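Local coordinates for protein putative fimbrium subunit Fim1C (Bacteroides uniformis, PDB 4K4K) that is a putative component of the fimbrial tip, at the end of surface filaments that mediate cell adhesion and biofilm formation, at residues E124-D127 with K128-K132; K149-G152 with T153-T156; A158-A161 with G162-V165; A242-A245 with G246-Y249. One frame throughout, in Å; residues are numbered along the deposited sequence.

Contact 1. Residues E124-D127 with K128-K132; sequences EGKD and KTDPK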
ATOM      1  N   GLU A 124      20.210  -0.059 -10.015  1.00 20.34           N
ATOM      2  CA  GLU A 124      21.652  -0.255  -9.881  1.00 20.32           C
ATOM      3  C   GLU A 124      22.522   0.507 -10.885  1.00 24.20           C
ATOM      4  O   GLU A 124      22.107   0.749 -12.016  1.00 23.26           O
ATOM      5  CB  GLU A 124      21.989  -1.748 -10.024  1.00 23.50           C
ATOM      6  CG  GLU A 124      21.570  -2.581  -8.823  1.00 39.22           C
ATOM      7  CD  GLU A 124      22.180  -3.967  -8.731  1.00 68.48           C
ATOM      8  OE1 GLU A 124      22.220  -4.678  -9.760  1.00 48.66           O
ATOM      9  OE2 GLU A 124      22.587  -4.354  -7.611  1.00 78.51           O
ATOM     10  N   GLY A 125      23.758   0.800 -10.454  1.00 21.59           N
ATOM     11  CA  GLY A 125      24.821   1.317 -11.310  1.00 21.85           C
ATOM     12  C   GLY A 125      24.606   2.654 -11.977  1.00 25.95           C
ATOM     13  O   GLY A 125      24.923   2.815 -13.161  1.00 28.96           O
ATOM     14  N   LYS A 126      24.121   3.630 -11.207  1.00 20.57           N
ATOM     15  CA  LYS A 126      23.957   4.987 -11.709  1.00 20.59           C
ATOM     16  C   LYS A 126      25.142   5.846 -11.308  1.00 22.70           C
ATOM     17  O   LYS A 126      25.675   5.691 -10.214  1.00 20.92           O
ATOM     18  CB  LYS A 126      22.659   5.608 -11.164  1.00 21.12           C
ATOM     19  CG  LYS A 126      21.389   4.903 -11.665  1.00 24.13           C
ATOM     20  CD  LYS A 126      21.058   5.372 -13.081  1.00 30.93           C
ATOM     21  CE  LYS A 126      19.952   4.637 -13.783  1.00 39.60           C
ATOM     22  NZ  LYS A 126      19.648   5.283 -15.096  1.00 43.02           N
ATOM     23  N   ASP A 127      25.512   6.794 -12.153  1.00 21.34           N
ATOM     24  CA  ASP A 127      26.584   7.712 -11.820  1.00 19.57           C
ATOM     25  C   ASP A 127      26.239   9.139 -12.313  1.00 23.98           C
ATOM     26  O   ASP A 127      25.199   9.347 -12.937  1.00 22.91           O
ATOM     27  CB  ASP A 127      27.925   7.212 -12.369  1.00 21.18           C
ATOM     28  CG  ASP A 127      27.949   7.062 -13.872  1.00 29.74           C
ATOM     29  OD1 ASP A 127      27.630   8.043 -14.570  1.00 30.09           O
ATOM     30  OD2 ASP A 127      28.207   5.944 -14.346  1.00 40.32           O
ATOM     31  N   LYS A 128      27.127  10.108 -12.056  1.00 21.86           N
ATOM     32  CA  LYS A 128      26.885  11.507 -12.422  1.00 20.74           C
ATOM     33  C   LYS A 128      26.703  11.728 -13.937  1.00 26.33           C
ATOM     34  O   LYS A 128      26.157  12.761 -14.300  1.00 28.13           O
ATOM     35  CB  LYS A 128      27.994  12.415 -11.874  1.00 22.26           C
ATOM     36  CG  LYS A 128      29.358  12.213 -12.532  1.00 23.73           C
ATOM     37  CD  LYS A 128      30.452  13.022 -11.844  1.00 28.00           C
ATOM     38  CE  LYS A 128      30.821  14.258 -12.622  1.00 34.38           C
ATOM     39  NZ  LYS A 128      31.767  15.117 -11.864  1.00 44.48           N
ATOM     40  N   THR A 129      27.118  10.792 -14.812  1.00 23.58           N
ATOM     41  CA  THR A 129      26.965  10.983 -16.274  1.00 25.75           C
ATOM     42  C   THR A 129      25.531  10.651 -16.714  1.00 30.95           C
ATOM     43  O   THR A 129      25.137  11.003 -17.816  1.00 31.33           O
ATOM     44  CB  THR A 129      28.002  10.183 -17.080  1.00 29.90           C
ATOM     45  OG1 THR A 129      27.664   8.802 -17.002  1.00 29.62           O
ATOM     46  CG2 THR A 129      29.439  10.418 -16.603  1.00 31.11           C
ATOM     47  N   ASP A 130      24.747  10.012 -15.839  1.00 28.94           N
ATOM     48  CA  ASP A 130      23.342   9.706 -16.099  1.00 29.21           C
ATOM     49  C   ASP A 130      22.621   9.678 -14.743  1.00 28.85           C
ATOM     50  O   ASP A 130      22.483   8.639 -14.103  1.00 27.35           O
ATOM     51  CB  ASP A 130      23.164   8.415 -16.921  1.00 33.48           C
ATOM     52  CG  ASP A 130      21.714   8.006 -17.095  1.00 48.53           C
ATOM     53  OD1 ASP A 130      20.870   8.898 -17.396  1.00 47.08           O
ATOM     54  OD2 ASP A 130      21.405   6.814 -16.856  1.00 59.29           O
ATOM     55  N   PRO A 131      22.269  10.879 -14.241  1.00 24.00           N
ATOM     56  CA  PRO A 131      21.724  10.983 -12.879  1.00 21.64           C
ATOM     57  C   PRO A 131      20.215  10.735 -12.782  1.00 23.71           C
ATOM     58  O   PRO A 131      19.614  11.000 -11.737  1.00 22.23           O
ATOM     59  CB  PRO A 131      22.049  12.438 -12.521  1.00 23.13           C
ATOM     60  CG  PRO A 131      21.885  13.160 -13.841  1.00 30.00           C
ATOM     61  CD  PRO A 131      22.473  12.216 -14.850  1.00 26.21           C
ATOM     62  N   LYS A 132      19.586  10.301 -13.872  1.00 23.99           N
ATOM     63  CA  LYS A 132      18.127  10.078 -13.855  1.00 23.06           C
ATOM     64  C   LYS A 132      17.804   8.699 -13.302  1.00 24.82           C
ATOM     65  O   LYS A 132      18.320   7.690 -13.796  1.00 24.70           O
ATOM     66  CB  LYS A 132      17.519  10.245 -15.259  1.00 27.71           C
ATOM     67  CG  LYS A 132      17.779  11.605 -15.908  1.00 40.17           C
ATOM     68  CD  LYS A 132      17.253  11.638 -17.346  1.00 56.64           C
ATOM     69  CE  LYS A 132      18.301  11.489 -18.439  1.00 76.41           C
ATOM     70  NZ  LYS A 132      17.693  10.969 -19.697  1.00 91.38           N
TER
HETATM   71  O   HOH W   1      23.816   6.435 -14.689  1.00 34.14           O

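Contact 2. Residues K149-G152 with T153-T156; sequences KADG and TSLT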
ATOM      1  N   LYS A 149     -24.225  -5.030  -3.671  1.00 26.66           N
ATOM      2  CA  LYS A 149     -25.472  -4.787  -4.391  1.00 28.25           C
ATOM      3  C   LYS A 149     -26.571  -5.686  -3.839  1.00 31.07           C
ATOM      4  O   LYS A 149     -26.297  -6.750  -3.293  1.00 29.71           O
ATOM      5  CB  LYS A 149     -25.325  -4.958  -5.917  1.00 33.88           C
ATOM      6  CG  LYS A 149     -24.822  -6.312  -6.393  1.00 49.22           C
ATOM      7  CD  LYS A 149     -24.593  -6.283  -7.899  1.00 61.68           C
ATOM      8  CE  LYS A 149     -24.290  -7.648  -8.457  1.00 76.22           C
ATOM      9  NZ  LYS A 149     -23.892  -7.588  -9.891  1.00 86.76           N
ATOM     10  N   ALA A 150     -27.804  -5.254  -3.973  1.00 29.55           N
ATOM     11  CA  ALA A 150     -28.927  -6.080  -3.541  1.00 28.75           C
ATOM     12  C   ALA A 150     -29.264  -7.100  -4.619  1.00 32.62           C
ATOM     13  O   ALA A 150     -28.906  -6.894  -5.777  1.00 33.69           O
ATOM     14  CB  ALA A 150     -30.136  -5.205  -3.265  1.00 31.05           C
ATOM     15  N   ASP A 151     -30.005  -8.161  -4.276  1.00 28.37           N
ATOM     16  CA  ASP A 151     -30.459  -9.105  -5.286  1.00 29.66           C
ATOM     17  C   ASP A 151     -31.483  -8.452  -6.252  1.00 35.80           C
ATOM     18  O   ASP A 151     -31.742  -9.005  -7.320  1.00 38.48           O
ATOM     19  CB  ASP A 151     -31.065 -10.375  -4.648  1.00 31.55           C
ATOM     20  CG  ASP A 151     -32.173 -10.182  -3.617  1.00 36.30           C
ATOM     21  OD1 ASP A 151     -32.684  -9.048  -3.491  1.00 35.86           O
ATOM     22  OD2 ASP A 151     -32.633 -11.191  -3.054  1.00 41.59           O
ATOM     23  N   GLY A 152     -32.094  -7.327  -5.842  1.00 33.37           N
ATOM     24  CA  GLY A 152     -33.146  -6.665  -6.622  1.00 34.54           C
ATOM     25  C   GLY A 152     -34.505  -7.338  -6.513  1.00 42.06           C
ATOM     26  O   GLY A 152     -35.455  -6.974  -7.222  1.00 43.46           O
ATOM     27  N   THR A 153     -34.630  -8.321  -5.614  1.00 37.06           N
ATOM     28  CA  THR A 153     -35.872  -9.068  -5.430  1.00 37.98           C
ATOM     29  C   THR A 153     -36.317  -8.951  -3.973  1.00 39.60           C
ATOM     30  O   THR A 153     -37.232  -8.173  -3.669  1.00 37.67           O
ATOM     31  CB  THR A 153     -35.701 -10.525  -5.906  1.00 42.67           C
ATOM     32  OG1 THR A 153     -34.558 -11.088  -5.267  1.00 39.81           O
ATOM     33  CG2 THR A 153     -35.539 -10.633  -7.416  1.00 46.51           C
ATOM     34  N   SER A 154     -35.656  -9.692  -3.068  1.00 35.68           N
ATOM     35  CA  SER A 154     -35.981  -9.655  -1.645  1.00 35.85           C
ATOM     36  C   SER A 154     -35.570  -8.297  -1.055  1.00 37.02           C
ATOM     37  O   SER A 154     -36.197  -7.807  -0.117  1.00 37.19           O
ATOM     38  CB  SER A 154     -35.287 -10.800  -0.908  1.00 37.58           C
ATOM     39  OG  SER A 154     -33.873 -10.674  -0.862  1.00 38.00           O
ATOM     40  N   LEU A 155     -34.531  -7.689  -1.643  1.00 33.66           N
ATOM     41  CA  LEU A 155     -33.967  -6.417  -1.223  1.00 33.04           C
ATOM     42  C   LEU A 155     -33.647  -5.537  -2.422  1.00 38.09           C
ATOM     43  O   LEU A 155     -33.442  -6.033  -3.533  1.00 35.90           O
ATOM     44  CB  LEU A 155     -32.658  -6.651  -0.411  1.00 32.08           C
ATOM     45  CG  LEU A 155     -32.741  -7.479   0.890  1.00 35.78           C
ATOM     46  CD1 LEU A 155     -31.355  -7.807   1.405  1.00 33.93           C
ATOM     47  CD2 LEU A 155     -33.517  -6.739   1.975  1.00 36.71           C
ATOM     48  N   THR A 156     -33.527  -4.225  -2.161  1.00 36.12           N
ATOM     49  CA  THR A 156     -33.152  -3.217  -3.150  1.00 36.12           C
ATOM     50  C   THR A 156     -31.898  -2.536  -2.642  1.00 38.40           C
ATOM     51  O   THR A 156     -31.578  -2.629  -1.449  1.00 36.35           O
ATOM     52  CB  THR A 156     -34.300  -2.217  -3.426  1.00 43.99           C
ATOM     53  OG1 THR A 156     -34.378  -1.282  -2.352  1.00 44.48           O
ATOM     54  CG2 THR A 156     -35.646  -2.893  -3.635  1.00 41.20           C
TER

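Contact 3. Residues A158-A161 with G162-V165; sequences ADLA and GTTV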
ATOM      1  N   ALA A 158     -31.385   0.467  -2.023  1.00 41.87           N
ATOM      2  CA  ALA A 158     -31.849   1.413  -1.005  1.00 42.76           C
ATOM      3  C   ALA A 158     -31.911   0.757   0.380  1.00 47.26           C
ATOM      4  O   ALA A 158     -31.525   1.388   1.364  1.00 47.91           O
ATOM      5  CB  ALA A 158     -33.221   1.966  -1.379  1.00 44.74           C
ATOM      6  N   ASP A 159     -32.356  -0.513   0.458  1.00 42.09           N
ATOM      7  CA  ASP A 159     -32.431  -1.251   1.721  1.00 41.66           C
ATOM      8  C   ASP A 159     -31.055  -1.478   2.349  1.00 43.18           C
ATOM      9  O   ASP A 159     -30.987  -1.746   3.546  1.00 43.73           O
ATOM     10  CB  ASP A 159     -33.105  -2.613   1.521  1.00 44.12           C
ATOM     11  CG  ASP A 159     -34.515  -2.537   1.003  1.00 50.96           C
ATOM     12  OD1 ASP A 159     -35.287  -1.671   1.491  1.00 55.38           O
ATOM     13  OD2 ASP A 159     -34.870  -3.367   0.150  1.00 51.27           O
ATOM     14  N   LEU A 160     -29.970  -1.408   1.549  1.00 37.78           N
ATOM     15  CA  LEU A 160     -28.601  -1.636   2.014  1.00 35.15           C
ATOM     16  C   LEU A 160     -27.882  -0.336   2.375  1.00 40.12           C
ATOM     17  O   LEU A 160     -26.692  -0.369   2.694  1.00 36.55           O
ATOM     18  CB  LEU A 160     -27.784  -2.414   0.969  1.00 33.86           C
ATOM     19  CG  LEU A 160     -28.419  -3.727   0.470  1.00 37.10           C
ATOM     20  CD1 LEU A 160     -27.556  -4.371  -0.583  1.00 37.21           C
ATOM     21  CD2 LEU A 160     -28.666  -4.696   1.623  1.00 38.29           C
ATOM     22  N   ALA A 161     -28.607   0.805   2.366  1.00 40.98           N
ATOM     23  CA  ALA A 161     -28.010   2.085   2.744  1.00 41.97           C
ATOM     24  C   ALA A 161     -27.495   1.994   4.179  1.00 44.36           C
ATOM     25  O   ALA A 161     -28.220   1.543   5.080  1.00 44.23           O
ATOM     26  CB  ALA A 161     -29.033   3.208   2.613  1.00 44.14           C
ATOM     27  N   GLY A 162     -26.238   2.358   4.352  1.00 39.96           N
ATOM     28  CA  GLY A 162     -25.578   2.352   5.652  1.00 39.21           C
ATOM     29  C   GLY A 162     -24.898   1.055   6.038  1.00 41.39           C
ATOM     30  O   GLY A 162     -24.388   0.957   7.160  1.00 40.04           O
ATOM     31  N   THR A 163     -24.863   0.043   5.112  1.00 36.69           N
ATOM     32  CA  THR A 163     -24.213  -1.239   5.406  1.00 34.86           C
ATOM     33  C   THR A 163     -22.749  -1.022   5.795  1.00 36.40           C
ATOM     34  O   THR A 163     -22.020  -0.312   5.097  1.00 35.88           O
ATOM     35  CB  THR A 163     -24.342  -2.223   4.213  1.00 36.09           C
ATOM     36  OG1 THR A 163     -25.718  -2.512   4.008  1.00 35.48           O
ATOM     37  CG2 THR A 163     -23.571  -3.529   4.429  1.00 32.49           C
ATOM     38  N   THR A 164     -22.313  -1.640   6.899  1.00 30.69           N
ATOM     39  CA  THR A 164     -20.907  -1.568   7.326  1.00 30.48           C
ATOM     40  C   THR A 164     -20.248  -2.908   7.012  1.00 31.84           C
ATOM     41  O   THR A 164     -20.929  -3.931   6.927  1.00 30.91           O
ATOM     42  CB  THR A 164     -20.768  -1.194   8.804  1.00 43.80           C
ATOM     43  OG1 THR A 164     -21.401  -2.201   9.590  1.00 49.14           O
ATOM     44  CG2 THR A 164     -21.335   0.175   9.122  1.00 43.58           C
ATOM     45  N   VAL A 165     -18.929  -2.894   6.818  1.00 28.94           N
ATOM     46  CA  VAL A 165     -18.171  -4.088   6.456  1.00 27.45           C
ATOM     47  C   VAL A 165     -16.953  -4.189   7.351  1.00 28.96           C
ATOM     48  O   VAL A 165     -16.226  -3.203   7.504  1.00 27.87           O
ATOM     49  CB  VAL A 165     -17.747  -4.070   4.942  1.00 31.81           C
ATOM     50  CG1 VAL A 165     -17.119  -5.406   4.509  1.00 31.27           C
ATOM     51  CG2 VAL A 165     -18.916  -3.711   4.034  1.00 32.60           C
TER

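Contact 4. Residues A242-A245 with G246-Y249; sequences AFVA and GSKY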
ATOM      1  N   ALA A 242      -5.525 -17.353  -0.082  1.00 32.33           N
ATOM      2  CA  ALA A 242      -4.414 -16.625   0.532  1.00 30.71           C
ATOM      3  C   ALA A 242      -4.503 -15.182   0.120  1.00 31.92           C
ATOM      4  O   ALA A 242      -5.138 -14.873  -0.892  1.00 32.11           O
ATOM      5  CB  ALA A 242      -3.080 -17.217   0.060  1.00 32.01           C
ATOM      6  N   PHE A 243      -3.860 -14.289   0.877  1.00 26.76           N
ATOM      7  CA  PHE A 243      -3.757 -12.875   0.499  1.00 23.77           C
ATOM      8  C   PHE A 243      -2.308 -12.635   0.083  1.00 26.73           C
ATOM      9  O   PHE A 243      -1.414 -12.683   0.934  1.00 25.45           O
ATOM     10  CB  PHE A 243      -4.166 -11.937   1.653  1.00 23.30           C
ATOM     11  CG  PHE A 243      -5.650 -11.775   1.919  1.00 23.51           C
ATOM     12  CD1 PHE A 243      -6.579 -11.884   0.885  1.00 26.58           C
ATOM     13  CD2 PHE A 243      -6.106 -11.404   3.179  1.00 25.73           C
ATOM     14  CE1 PHE A 243      -7.947 -11.688   1.127  1.00 26.48           C
ATOM     15  CE2 PHE A 243      -7.472 -11.184   3.417  1.00 27.97           C
ATOM     16  CZ  PHE A 243      -8.380 -11.316   2.388  1.00 26.72           C
ATOM     17  N   VAL A 244      -2.067 -12.411  -1.224  1.00 24.33           N
ATOM     18  CA  VAL A 244      -0.718 -12.222  -1.772  1.00 24.26           C
ATOM     19  C   VAL A 244      -0.334 -10.742  -1.807  1.00 24.65           C
ATOM     20  O   VAL A 244      -1.066  -9.926  -2.358  1.00 23.93           O
ATOM     21  CB  VAL A 244      -0.620 -12.879  -3.184  1.00 28.36           C
ATOM     22  CG1 VAL A 244       0.731 -12.596  -3.852  1.00 28.38           C
ATOM     23  CG2 VAL A 244      -0.894 -14.384  -3.100  1.00 28.39           C
ATOM     24  N   ALA A 245       0.856 -10.400  -1.258  1.00 22.94           N
ATOM     25  CA  ALA A 245       1.367  -9.026  -1.252  1.00 21.66           C
ATOM     26  C   ALA A 245       1.331  -8.418  -2.654  1.00 25.88           C
ATOM     27  O   ALA A 245       1.629  -9.118  -3.631  1.00 26.77           O
ATOM     28  CB  ALA A 245       2.805  -9.004  -0.726  1.00 20.89           C
ATOM     29  N   GLY A 246       1.014  -7.133  -2.731  1.00 21.84           N
ATOM     30  CA  GLY A 246       0.970  -6.374  -3.971  1.00 22.56           C
ATOM     31  C   GLY A 246      -0.214  -6.693  -4.861  1.00 27.38           C
ATOM     32  O   GLY A 246      -0.211  -6.298  -6.028  1.00 28.18           O
ATOM     33  N   SER A 247      -1.254  -7.348  -4.299  1.00 23.53           N
ATOM     34  CA  SER A 247      -2.460  -7.724  -5.036  1.00 22.94           C
ATOM     35  C   SER A 247      -3.672  -6.950  -4.554  1.00 26.15           C
ATOM     36  O   SER A 247      -3.711  -6.475  -3.410  1.00 24.24           O
ATOM     37  CB  SER A 247      -2.742  -9.218  -4.892  1.00 25.46           C
ATOM     38  OG  SER A 247      -1.574  -9.973  -5.170  1.00 31.74           O
ATOM     39  N   LYS A 248      -4.677  -6.849  -5.434  1.00 24.42           N
ATOM     40  CA  LYS A 248      -5.970  -6.238  -5.139  1.00 23.48           C
ATOM     41  C   LYS A 248      -7.021  -7.328  -5.303  1.00 27.07           C
ATOM     42  O   LYS A 248      -7.069  -7.970  -6.348  1.00 27.57           O
ATOM     43  CB  LYS A 248      -6.248  -5.035  -6.059  1.00 27.01           C
ATOM     44  CG  LYS A 248      -7.615  -4.369  -5.786  1.00 31.29           C
ATOM     45  CD  LYS A 248      -7.997  -3.299  -6.821  1.00 38.05           C
ATOM     46  CE  LYS A 248      -7.209  -2.022  -6.652  1.00 38.12           C
ATOM     47  NZ  LYS A 248      -7.561  -0.999  -7.668  1.00 54.85           N
ATOM     48  N   TYR A 249      -7.799  -7.588  -4.246  1.00 22.72           N
ATOM     49  CA  TYR A 249      -8.889  -8.580  -4.242  1.00 23.96           C
ATOM     50  C   TYR A 249     -10.169  -7.817  -4.386  1.00 28.90           C
ATOM     51  O   TYR A 249     -10.460  -6.929  -3.575  1.00 26.57           O
ATOM     52  CB  TYR A 249      -8.871  -9.456  -2.963  1.00 24.38           C
ATOM     53  CG  TYR A 249      -7.642 -10.351  -2.930  1.00 25.26           C
ATOM     54  CD1 TYR A 249      -6.414  -9.868  -2.479  1.00 24.31           C
ATOM     55  CD2 TYR A 249      -7.688 -11.653  -3.430  1.00 27.15           C
ATOM     56  CE1 TYR A 249      -5.265 -10.663  -2.513  1.00 24.87           C
ATOM     57  CE2 TYR A 249      -6.549 -12.465  -3.446  1.00 28.80           C
ATOM     58  CZ  TYR A 249      -5.334 -11.961  -2.995  1.00 30.85           C
ATOM     59  OH  TYR A 249      -4.186 -12.728  -3.017  1.00 30.86           O
TER

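Contact 1. Residues E124-D127 with K128-K132
Asp-127 OD1 is gripped twice by Thr-129. The hydroxyl OG1 of Thr-129 donates at 2.5 Å to the syn lone pair of Asp-127 OD1, and the backbone N of Thr-129 comes in nearly along the C-O direction of the same oxygen at 2.8 Å, which closes an Asx turn. The carboxylate can bend over its own following peptides because CG stands between the backbone N and the carbonyl carbon (chi1 60°). The chain itself makes a type I turn, with Asp-130 N donating to Asp-127 O at 3.0 Å, and so leads strand 118-126 into strand 132-150. Lys-126 reaches across the connection to the residues that follow the turn. With its side chain bent at chi2 (-80°), Lys-126 NZ donates almost straight onto Lys-132 O at 3.0 Å. Lys-126 NZ also forms a salt bridge with Asp-130 OD2 at 2.9 Å, met on the syn side but out of the carboxylate plane. A water bridges Asp-127 N and Asp-130 O across the turn. Of the two acids, Asp-130 has its charge probably offset by Lys-126, while Asp-127 is held through hydrogen bonds from neutral groups, Thr-129 and, outside the segments, Gln-83.

Contact 2. Residues K149-G152 with T153-T156
Asp-151 and the residues just after it form an Asx turn at the tip where strand 132-150 ends, the carboxylate acting as a clamp on the chain that follows. The shortest bond is from Ser-154 OG to Asp-151 OD2, 2.6 Å, on the syn side and 25° out of the carboxylate plane; Ser-154 N adds a weak bond to the same oxygen. Asp-151 OD1 takes two backbone donors: Leu-155 N reaches its syn lone pair at 2.9 Å, while Thr-153 N lies above the carboxylate plane, 3.0 Å from OD1. This reach depends on CG sitting between the backbone N and the carbonyl carbon (chi1 53°). With an alanine here, Thr-153 N and Leu-155 N would probably lose their shared acceptor, and the loop after Gly-152 would be freer to shift. Gly-152 itself takes a positive phi that favours glycine. Around this carboxylate, Ser-154 OG also binds Lys-257 N beyond strand 247-256, and the buried Leu-155 packs on Leu-225, so the turn is tied to other loops of the same chain. The methyl of Ala-150 points toward the loop, with Ala-150 CB 4.1 Å from Leu-155 CB and 3.3 Å from Thr-156 C.

Contact 3. Residues A158-A161 with G162-V165
The peptide that joins Leu-160 to Ala-161 is the flat group on which Thr-163 acts, for both donors of Thr-163 come to Leu-160 O from the same face of the carbonyl plane. Thr-163 N stands above that plane, 36° out of it, at 3.1 Å from Leu-160 O, and this bond closes a type II turn from Leu-160 to Thr-163. The hydroxyl approaches lower, tilted 28° from the plane, and is the shorter of the two, with Thr-163 OG1 at 2.7 Å from Leu-160 O. It gets there because OG1 lies anti to the carbonyl carbon and beside the backbone N of its own residue (chi1 -63°), so that hydroxyl and amide lean on one oxygen. The next peptide of the turn explains Gly-162: a CB there would stand only 2.6 Å from Ala-161 O, a clash that excludes a side chain. Just ahead of the turn, Ala-161 N binds Ala-158 O at 3.1 Å, as the 3-10 segment ends. The turn thus passes the chain from that short helical piece into strand 164-177. Leu-160 and Thr-163 are both buried, and both pack on Ile-148 of strand 132-150 and Val-222 of strand 217-222. Within this apolar setting Leu-160 O accepts from both the amide and the hydroxyl of Thr-163, which probably lowers the cost of burying these three polar groups.

Contact 4. Residues A242-A245 with G246-Y249
Tyr-249 reaches back over a type II turn, Val-244 to Ser-247, to bind the backbone five residues earlier, in the manner of a tyrosine corner. Val-244 N donates to Tyr-249 OH at 2.8 Å with a nearly straight N-H...O angle of 166°, arriving at the ring edge near the ring plane. The carbonyl of the same valine is satisfied from the other end of the turn: Ser-247 OG donates to Val-244 O at 2.9 Å from above the carbonyl plane, and Ser-247 N adds a weak bond of 3.2 Å to that oxygen. The serine hydroxyl takes this place by standing anti to its carbonyl carbon (chi1 -50°). Gly-246, at positive phi, makes backbone bonds with Leu-141 and Trp-269, which tie the turn to strand 132-150 and to the residue just after strand 259-268. A phenylalanine in place of Tyr-249 would keep the ring but remove the hydroxyl, and Val-244 N would probably be left without its acceptor. The buried Phe-243 and Tyr-249 rings meet edge-to-face, centroids 5.2 Å apart and planes at 56°, both also packing on Leu-144. The edge atom Phe-243 CD1 lies over one face of the tyrosine, offset toward the rim, 3.8 Å from Tyr-249 CE1.

Overall arrangement
Along the chain the four contacts come in series, none enclosing or crossing another, and each closes a short local turn. Contact 1 joins the antiparallel strands 118-126 and 132-150 at one end of the elongated molecule. The long strand 132-150 then runs to the opposite side of the chain's centre, where contact 2 opens the connection to strand 164-177 and contact 3 completes it. Contacts 2 and 3 touch: Leu-160 CD1 packs against Ala-150 N, so the two turns pack against each other at this end of the molecule, while contact 1 lies about 45 Å from contact 2 between nearest atoms. Contact 4, nearer the middle, starts strand 247-256, which pairs in parallel with strand 132-150.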